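Long-range contacts in DNA repair protein XRCC1 (Homo sapiens, PDB 3K77), which acts as a scaffold in DNA single-strand break repair, assembling repair protein complexes, and binds auto-poly-ADP-ribosylated PARP1 to limit its activity: residues Val10-Gln15 and Ile43-Gln48; Ile4-Val9 and Asn23-Asp28. All blocks are in the same frame, centred on the assembly; numbering follows the deposited sequence.

Contact 1 of 2, residues Val10-Gln15 and Ile43-Gln48; sequences VSCSSQ and ISVVLQ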
ATOM      1  N   VAL A  10       8.421  -6.454   6.075  1.00 15.44           N
ATOM      2  CA  VAL A  10       8.815  -6.281   7.479  1.00 25.73           C
ATOM      3  C   VAL A  10       7.724  -6.721   8.478  1.00 31.95           C
ATOM      4  O   VAL A  10       8.012  -7.289   9.530  1.00 34.74           O
ATOM      5  CB  VAL A  10       9.187  -4.815   7.791  1.00 19.67           C
ATOM      6  CG1 VAL A  10       9.499  -4.668   9.266  1.00  5.63           C
ATOM      7  CG2 VAL A  10      10.344  -4.339   6.910  1.00  5.66           C
ATOM      8  N   SER A  11       6.473  -6.445   8.139  1.00 51.39           N
ATOM      9  CA  SER A  11       5.356  -6.790   8.991  1.00 11.24           C
ATOM     10  C   SER A  11       4.112  -6.771   8.126  1.00 16.32           C
ATOM     11  O   SER A  11       4.105  -6.178   7.050  1.00 21.95           O
ATOM     12  CB  SER A  11       5.202  -5.750  10.090  1.00 27.63           C
ATOM     13  OG  SER A  11       4.716  -4.533   9.538  1.00 16.77           O
ATOM     14  N   CYS A  12       3.061  -7.423   8.608  1.00 25.29           N
ATOM     15  CA  CYS A  12       1.790  -7.485   7.911  1.00 13.63           C
ATOM     16  C   CYS A  12       0.738  -7.747   8.957  1.00 30.20           C
ATOM     17  O   CYS A  12       0.885  -8.673   9.750  1.00 22.99           O
ATOM     18  CB  CYS A  12       1.793  -8.619   6.894  1.00  5.98           C
ATOM     19  SG  CYS A  12       0.251  -8.805   5.966  1.00 24.85           S
ATOM     20  N   SER A  13      -0.309  -6.924   8.975  1.00 30.46           N
ATOM     21  CA  SER A  13      -1.365  -7.049   9.979  1.00 22.74           C
ATOM     22  C   SER A  13      -2.296  -8.237   9.703  1.00 13.42           C
ATOM     23  O   SER A  13      -2.929  -8.765  10.610  1.00 21.20           O
ATOM     24  CB  SER A  13      -2.175  -5.750  10.078  1.00 16.73           C
ATOM     25  OG  SER A  13      -3.171  -5.684   9.062  1.00 24.45           O
ATOM     26  N   SER A  14      -2.375  -8.638   8.444  1.00 28.20           N
ATOM     27  CA  SER A  14      -3.278  -9.697   8.025  1.00  9.67           C
ATOM     28  C   SER A  14      -2.998 -10.076   6.579  1.00 30.84           C
ATOM     29  O   SER A  14      -2.850  -9.203   5.717  1.00 20.83           O
ATOM     30  CB  SER A  14      -4.739  -9.241   8.151  1.00 33.54           C
ATOM     31  OG  SER A  14      -5.623 -10.192   7.571  1.00 38.62           O
ATOM     32  N   GLN A  15      -2.938 -11.379   6.310  1.00 27.88           N
ATOM     33  CA  GLN A  15      -2.688 -11.849   4.951  1.00 16.06           C
ATOM     34  C   GLN A  15      -3.224 -13.244   4.723  1.00 21.50           C
ATOM     35  O   GLN A  15      -3.381 -14.029   5.665  1.00 18.76           O
ATOM     36  CB  GLN A  15      -1.201 -11.831   4.627  1.00 30.90           C
ATOM     37  CG  GLN A  15      -0.421 -12.922   5.315  1.00 13.80           C
ATOM     38  CD  GLN A  15       1.062 -12.856   4.996  1.00 23.84           C
ATOM     39  OE1 GLN A  15       1.474 -12.175   4.056  1.00 31.74           O
ATOM     40  NE2 GLN A  15       1.871 -13.559   5.780  1.00 10.17           N
ATOM     41  N   ILE A  43      -6.268  -3.195   7.138  1.00 22.29           N
ATOM     42  CA  ILE A  43      -5.139  -4.117   7.135  1.00 23.94           C
ATOM     43  C   ILE A  43      -3.882  -3.370   6.696  1.00 23.42           C
ATOM     44  O   ILE A  43      -3.980  -2.293   6.097  1.00 17.72           O
ATOM     45  CB  ILE A  43      -5.392  -5.319   6.203  1.00 12.96           C
ATOM     46  CG1 ILE A  43      -5.447  -4.867   4.744  1.00 12.89           C
ATOM     47  CG2 ILE A  43      -6.665  -6.054   6.612  1.00 15.13           C
ATOM     48  CD1 ILE A  43      -5.751  -5.962   3.768  1.00 13.11           C
ATOM     49  N   SER A  44      -2.709  -3.947   6.972  1.00 38.24           N
ATOM     50  CA  SER A  44      -1.453  -3.214   6.836  1.00 31.86           C
ATOM     51  C   SER A  44      -0.238  -4.091   6.490  1.00 26.15           C
ATOM     52  O   SER A  44      -0.152  -5.251   6.899  1.00 21.40           O
ATOM     53  CB  SER A  44      -1.189  -2.439   8.134  1.00 20.10           C
ATOM     54  OG  SER A  44      -0.156  -1.489   7.958  1.00 50.46           O
ATOM     55  N   VAL A  45       0.700  -3.519   5.731  1.00 23.79           N
ATOM     56  CA  VAL A  45       2.003  -4.148   5.478  1.00 34.36           C
ATOM     57  C   VAL A  45       3.105  -3.106   5.454  1.00 13.72           C
ATOM     58  O   VAL A  45       2.921  -1.999   4.962  1.00 25.89           O
ATOM     59  CB  VAL A  45       2.081  -4.923   4.134  1.00 13.71           C
ATOM     60  CG1 VAL A  45       1.182  -6.133   4.153  1.00 85.96           C
ATOM     61  CG2 VAL A  45       1.746  -4.024   2.991  1.00 13.68           C
ATOM     62  N   VAL A  46       4.245  -3.461   6.020  1.00 16.64           N
ATOM     63  CA  VAL A  46       5.434  -2.653   5.888  1.00 14.17           C
ATOM     64  C   VAL A  46       6.411  -3.380   4.964  1.00 21.74           C
ATOM     65  O   VAL A  46       6.750  -4.540   5.199  1.00 15.73           O
ATOM     66  CB  VAL A  46       6.070  -2.394   7.248  1.00 14.24           C
ATOM     67  CG1 VAL A  46       7.361  -1.585   7.083  1.00 14.53           C
ATOM     68  CG2 VAL A  46       5.065  -1.680   8.142  1.00 17.94           C
ATOM     69  N   LEU A  47       6.839  -2.698   3.903  1.00 24.23           N
ATOM     70  CA  LEU A  47       7.812  -3.250   2.969  1.00 16.48           C
ATOM     71  C   LEU A  47       9.167  -2.574   3.129  1.00 22.87           C
ATOM     72  O   LEU A  47       9.241  -1.358   3.288  1.00 24.82           O
ATOM     73  CB  LEU A  47       7.318  -3.112   1.533  1.00 15.12           C
ATOM     74  CG  LEU A  47       5.947  -3.738   1.291  1.00 28.56           C
ATOM     75  CD1 LEU A  47       5.423  -3.374  -0.090  1.00 20.84           C
ATOM     76  CD2 LEU A  47       5.994  -5.252   1.494  1.00 14.88           C
ATOM     77  N   GLN A  48      10.229  -3.380   3.107  1.00 34.85           N
ATOM     78  CA  GLN A  48      11.598  -2.876   3.182  1.00 29.84           C
ATOM     79  C   GLN A  48      12.187  -2.695   1.782  1.00 41.34           C
ATOM     80  O   GLN A  48      12.235  -3.647   0.997  1.00 39.03           O
ATOM     81  CB  GLN A  48      12.469  -3.830   4.002  1.00 17.67           C
ATOM     82  CG  GLN A  48      13.975  -3.554   3.954  1.00 17.00           C
ATOM     83  CD  GLN A  48      14.374  -2.264   4.655  1.00 39.30           C
ATOM     84  OE1 GLN A  48      14.091  -2.066   5.842  1.00 35.70           O
ATOM     85  NE2 GLN A  48      15.048  -1.380   3.923  1.00 58.39           N
TER
HETATM   86  O   HOH W   1       1.993  -4.024   8.823  1.00 26.67           O
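Cys12 and Val45 sit opposite each other as an antiparallel non-hydrogen-bonded pair and form one packed face of this strand pairing. With its sulfur anti to the backbone N (chi1 180°), Cys12 lays SG alongside Val45 CG1 at 3.4 Å; Trp33 packs on both residues. The neighbouring pair, Ser11 with Val46, is hydrogen-bonded, and Val46 N donates to Ser11 O over 2.9 Å. One residue earlier, Val10 N donates to Val46 O at 2.7 Å, while Val10 CB rests on Val46 CG1 and its CG2 methyl meets Gln48 CB at 3.6 Å. Beyond the pairing, Ser13 N bonds Ser44 O at 2.7 Å, and Ser13 OG receives a weak, bent bond from Ser44 N (130°). The face of Ser11 and Ser44 is the more polar one, and a water lies on it, although buried Val46 is a packed part of that same face. There Ser11 OG lies against Val46 CG2 and also holds the water at 2.9 Å, whose link to Ser44 OG is weak and long. Ser14, by contrast, is buried, its OG bonded to Glu40. Residues 10-12 and 43-48 run antiparallel, their axes 166° apart, as part of the sheet that holds strands 6-12 and 42-49, and because both Val10 and Ser11 face the single residue Val46, the irregularity between them is a classic beta bulge in a sheet of the XRCC1 N-terminal domain.

Contact 2 of 2, residues Ile4-Val9 and Asn23-Asp28; sequences IRLRHV and NLLKAD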
ATOM      1  N   ILE A   4      11.561   1.435  -7.980  1.00 31.47           N
ATOM      2  CA  ILE A   4      12.244   1.079  -6.751  1.00 21.79           C
ATOM      3  C   ILE A   4      12.077  -0.412  -6.442  1.00 36.63           C
ATOM      4  O   ILE A   4      10.990  -0.986  -6.581  1.00 20.33           O
ATOM      5  CB  ILE A   4      11.722   1.920  -5.561  1.00  8.94           C
ATOM      6  CG1 ILE A   4      12.092   3.391  -5.751  1.00 21.82           C
ATOM      7  CG2 ILE A   4      12.292   1.422  -4.247  1.00 31.60           C
ATOM      8  CD1 ILE A   4      11.694   4.291  -4.575  1.00 11.45           C
ATOM      9  N   ARG A   5      13.166  -1.031  -6.011  1.00 33.48           N
ATOM     10  CA  ARG A   5      13.166  -2.447  -5.708  1.00 17.29           C
ATOM     11  C   ARG A   5      12.875  -2.692  -4.235  1.00 32.18           C
ATOM     12  O   ARG A   5      13.431  -2.017  -3.371  1.00 17.23           O
ATOM     13  CB  ARG A   5      14.514  -3.048  -6.089  1.00 37.36           C
ATOM     14  CG  ARG A   5      15.107  -2.493  -7.379  1.00 26.09           C
ATOM     15  CD  ARG A   5      15.773  -3.597  -8.165  1.00 65.04           C
ATOM     16  NE  ARG A   5      14.840  -4.695  -8.416  1.00 93.26           N
ATOM     17  CZ  ARG A   5      15.202  -5.966  -8.576  1.00105.10           C
ATOM     18  NH1 ARG A   5      16.483  -6.309  -8.504  1.00110.69           N
ATOM     19  NH2 ARG A   5      14.282  -6.896  -8.799  1.00103.68           N
ATOM     20  N   LEU A   6      12.007  -3.668  -3.961  1.00 36.92           N
ATOM     21  CA  LEU A   6      11.592  -4.008  -2.596  1.00 33.97           C
ATOM     22  C   LEU A   6      12.248  -5.307  -2.131  1.00 33.38           C
ATOM     23  O   LEU A   6      12.152  -6.334  -2.796  1.00 22.72           O
ATOM     24  CB  LEU A   6      10.065  -4.138  -2.514  1.00 17.74           C
ATOM     25  CG  LEU A   6       9.276  -2.985  -3.125  1.00 11.02           C
ATOM     26  CD1 LEU A   6       7.837  -3.392  -3.300  1.00 24.81           C
ATOM     27  CD2 LEU A   6       9.391  -1.724  -2.269  1.00 13.72           C
ATOM     28  N   ARG A   7      12.899  -5.249  -0.978  1.00 29.09           N
ATOM     29  CA  ARG A   7      13.673  -6.370  -0.464  1.00 34.38           C
ATOM     30  C   ARG A   7      12.791  -7.439   0.205  1.00 54.67           C
ATOM     31  O   ARG A   7      12.779  -8.606  -0.213  1.00 49.63           O
ATOM     32  CB  ARG A   7      14.736  -5.850   0.511  1.00 21.83           C
ATOM     33  CG  ARG A   7      15.519  -6.912   1.270  1.00 16.73           C
ATOM     34  CD  ARG A   7      16.362  -6.230   2.333  1.00 65.86           C
ATOM     35  NE  ARG A   7      16.798  -7.136   3.392  1.00 93.00           N
ATOM     36  CZ  ARG A   7      18.072  -7.390   3.686  1.00 99.30           C
ATOM     37  NH1 ARG A   7      19.046  -6.804   3.002  1.00 98.27           N
ATOM     38  NH2 ARG A   7      18.378  -8.225   4.667  1.00101.03           N
ATOM     39  N   HIS A   8      12.048  -7.045   1.236  1.00 37.40           N
ATOM     40  CA  HIS A   8      11.219  -8.003   1.950  1.00 16.32           C
ATOM     41  C   HIS A   8      10.056  -7.333   2.675  1.00 22.42           C
ATOM     42  O   HIS A   8       9.962  -6.106   2.712  1.00 19.95           O
ATOM     43  CB  HIS A   8      12.074  -8.876   2.892  1.00 16.24           C
ATOM     44  CG  HIS A   8      12.349  -8.264   4.237  1.00 28.42           C
ATOM     45  ND1 HIS A   8      13.329  -7.323   4.442  1.00 41.12           N
ATOM     46  CD2 HIS A   8      11.788  -8.497   5.450  1.00 17.19           C
ATOM     47  CE1 HIS A   8      13.348  -6.979   5.722  1.00 16.75           C
ATOM     48  NE2 HIS A   8      12.426  -7.677   6.350  1.00 19.23           N
ATOM     49  N   VAL A   9       9.147  -8.154   3.195  1.00 20.35           N
ATOM     50  CA  VAL A   9       8.028  -7.690   4.008  1.00 22.15           C
ATOM     51  C   VAL A   9       8.457  -7.646   5.476  1.00 30.13           C
ATOM     52  O   VAL A   9       8.834  -8.680   6.045  1.00 20.07           O
ATOM     53  CB  VAL A   9       6.818  -8.636   3.863  1.00 19.09           C
ATOM     54  CG1 VAL A   9       5.635  -8.166   4.730  1.00  9.83           C
ATOM     55  CG2 VAL A   9       6.424  -8.749   2.397  1.00 21.97           C
ATOM     56  N   ASN A  23       3.621 -11.061  -2.126  1.00 21.67           N
ATOM     57  CA  ASN A  23       3.195 -10.834  -3.505  1.00 27.99           C
ATOM     58  C   ASN A  23       3.333  -9.387  -3.984  1.00 28.86           C
ATOM     59  O   ASN A  23       3.245  -9.110  -5.181  1.00 37.42           O
ATOM     60  CB  ASN A  23       1.744 -11.285  -3.686  1.00 29.67           C
ATOM     61  CG  ASN A  23       1.592 -12.801  -3.686  1.00 15.55           C
ATOM     62  OD1 ASN A  23       2.551 -13.532  -3.908  1.00 34.12           O
ATOM     63  ND2 ASN A  23       0.376 -13.274  -3.452  1.00 45.98           N
ATOM     64  N   LEU A  24       3.544  -8.467  -3.051  1.00 23.26           N
ATOM     65  CA  LEU A  24       3.639  -7.052  -3.388  1.00 29.23           C
ATOM     66  C   LEU A  24       5.064  -6.600  -3.695  1.00 17.99           C
ATOM     67  O   LEU A  24       5.276  -5.501  -4.189  1.00 43.39           O
ATOM     68  CB  LEU A  24       3.069  -6.208  -2.247  1.00 48.99           C
ATOM     69  CG  LEU A  24       1.600  -6.415  -1.867  1.00 24.01           C
ATOM     70  CD1 LEU A  24       1.250  -5.561  -0.665  1.00 10.46           C
ATOM     71  CD2 LEU A  24       0.673  -6.103  -3.022  1.00 11.25           C
ATOM     72  N   LEU A  25       6.039  -7.441  -3.383  1.00 24.81           N
ATOM     73  CA  LEU A  25       7.437  -7.068  -3.549  1.00 24.98           C
ATOM     74  C   LEU A  25       7.792  -6.803  -5.010  1.00 14.84           C
ATOM     75  O   LEU A  25       8.636  -5.957  -5.296  1.00 29.25           O
ATOM     76  CB  LEU A  25       8.349  -8.132  -2.943  1.00 15.04           C
ATOM     77  CG  LEU A  25       8.156  -8.312  -1.445  1.00  6.45           C
ATOM     78  CD1 LEU A  25       9.031  -9.404  -0.967  1.00  7.85           C
ATOM     79  CD2 LEU A  25       8.475  -7.028  -0.728  1.00 22.32           C
ATOM     80  N   LYS A  26       7.125  -7.512  -5.922  1.00 44.50           N
ATOM     81  CA  LYS A  26       7.212  -7.211  -7.352  1.00 32.22           C
ATOM     82  C   LYS A  26       5.855  -7.162  -8.041  1.00 32.12           C
ATOM     83  O   LYS A  26       5.042  -8.072  -7.907  1.00 54.14           O
ATOM     84  CB  LYS A  26       8.123  -8.194  -8.075  1.00 33.45           C
ATOM     85  CG  LYS A  26       9.496  -7.628  -8.347  1.00 33.42           C
ATOM     86  CD  LYS A  26      10.022  -8.117  -9.665  1.00 65.54           C
ATOM     87  CE  LYS A  26      11.532  -8.003  -9.711  1.00 81.96           C
ATOM     88  NZ  LYS A  26      12.095  -8.451 -11.017  1.00 83.60           N
ATOM     89  N   ALA A  27       5.629  -6.080  -8.781  1.00 34.81           N
ATOM     90  CA  ALA A  27       4.384  -5.879  -9.520  1.00 50.20           C
ATOM     91  C   ALA A  27       4.283  -6.847 -10.681  1.00 41.80           C
ATOM     92  O   ALA A  27       3.190  -7.126 -11.166  1.00 44.83           O
ATOM     93  CB  ALA A  27       4.278  -4.438 -10.029  1.00 37.56           C
ATOM     94  N   ASP A  28       5.438  -7.351 -11.111  1.00 46.03           N
ATOM     95  CA  ASP A  28       5.548  -8.276 -12.239  1.00 59.79           C
ATOM     96  C   ASP A  28       4.634  -9.492 -12.137  1.00 67.15           C
ATOM     97  O   ASP A  28       4.207 -10.043 -13.148  1.00 64.62           O
ATOM     98  CB  ASP A  28       6.988  -8.779 -12.344  1.00 69.18           C
ATOM     99  CG  ASP A  28       7.858  -7.882 -13.179  1.00 80.86           C
ATOM    100  OD1 ASP A  28       7.334  -7.295 -14.146  1.00 91.65           O
ATOM    101  OD2 ASP A  28       9.064  -7.771 -12.875  1.00 81.25           O
TER
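Leu25 meets Leu6, Val9 and the intervening backbone, and this apolar contact carries most of the interface: Leu25 alone accounts for 114 Å² of the 309 Å² buried. Its CG stands anti to its carbonyl carbon (chi1 -62°), which sends the branched end across to strand 6-9 although its first bond points neither to nor from that strand. There CD2 touches Leu6 CB at 3.8 Å and, crossing at a slant, Val9 CG2 at 4.1 Å, while CD1 reaches the backbone beside Arg7 O at 3.9 Å. With an alanine in place of Leu25, both methyls are gone, and a gap beside Leu6, Val9 and Leu47, which Leu25 also touches, is likely to open.

The second kind of contact is between apolar groups and backbone carbonyls. Leu6 points at the loop and brings CD1 to 3.3 Å from Leu25 O, with Leu24 O also close by, so the methyl lies against the loop backbone. The two antiparallel sheets are consistent with the galactose-binding-domain-like beta sandwich to which the XRCC1 N-terminal family is assigned; the loop leaves strand 6-12 of one sheet and leads to strand 33-34 of the other, and Ala27 touches Phe146 and Arg148 of that second sheet. Arg7 and His8 both face Gln48, a classic bulge in the strand that the loop covers.

At the exposed end two basic side chains meet. Arg5 and Lys26 cross there, with Lys26 CE at the edge of the guanidinium, in its plane. The like charges come close, Arg5 NH2 to Lys26 NZ at 3.5 Å, with no bond between these two donors. Lys26 NZ also has a long salt bridge of 3.6 Å to Asp28 OD2, which may ease the repulsion, although Asp28 is poorly ordered.

Strand 6-12 is common to both contacts, with centres 12 Å apart. Contact 1 is partly buried and joins that strand to 42-49 within one sheet; contact 2 is nearer the surface and lays the loop that follows the strand against its earlier part. Their chemistry differs accordingly: backbone hydrogen bonds, a thiol and small hydroxyls serve contact 1, whereas leucine methyls and charged side-chain ends serve contact 2. They meet at Gln48, whose backbone probably bonds Arg7 and His8, and at Leu47, whose CD2 packs on both Val9 and Leu25. Strand 6-12 carries two bulges: Val10-Ser11 opposite Val46 lies within contact 1, and Arg7-His8 of contact 2 faces Gln48 of contact 1.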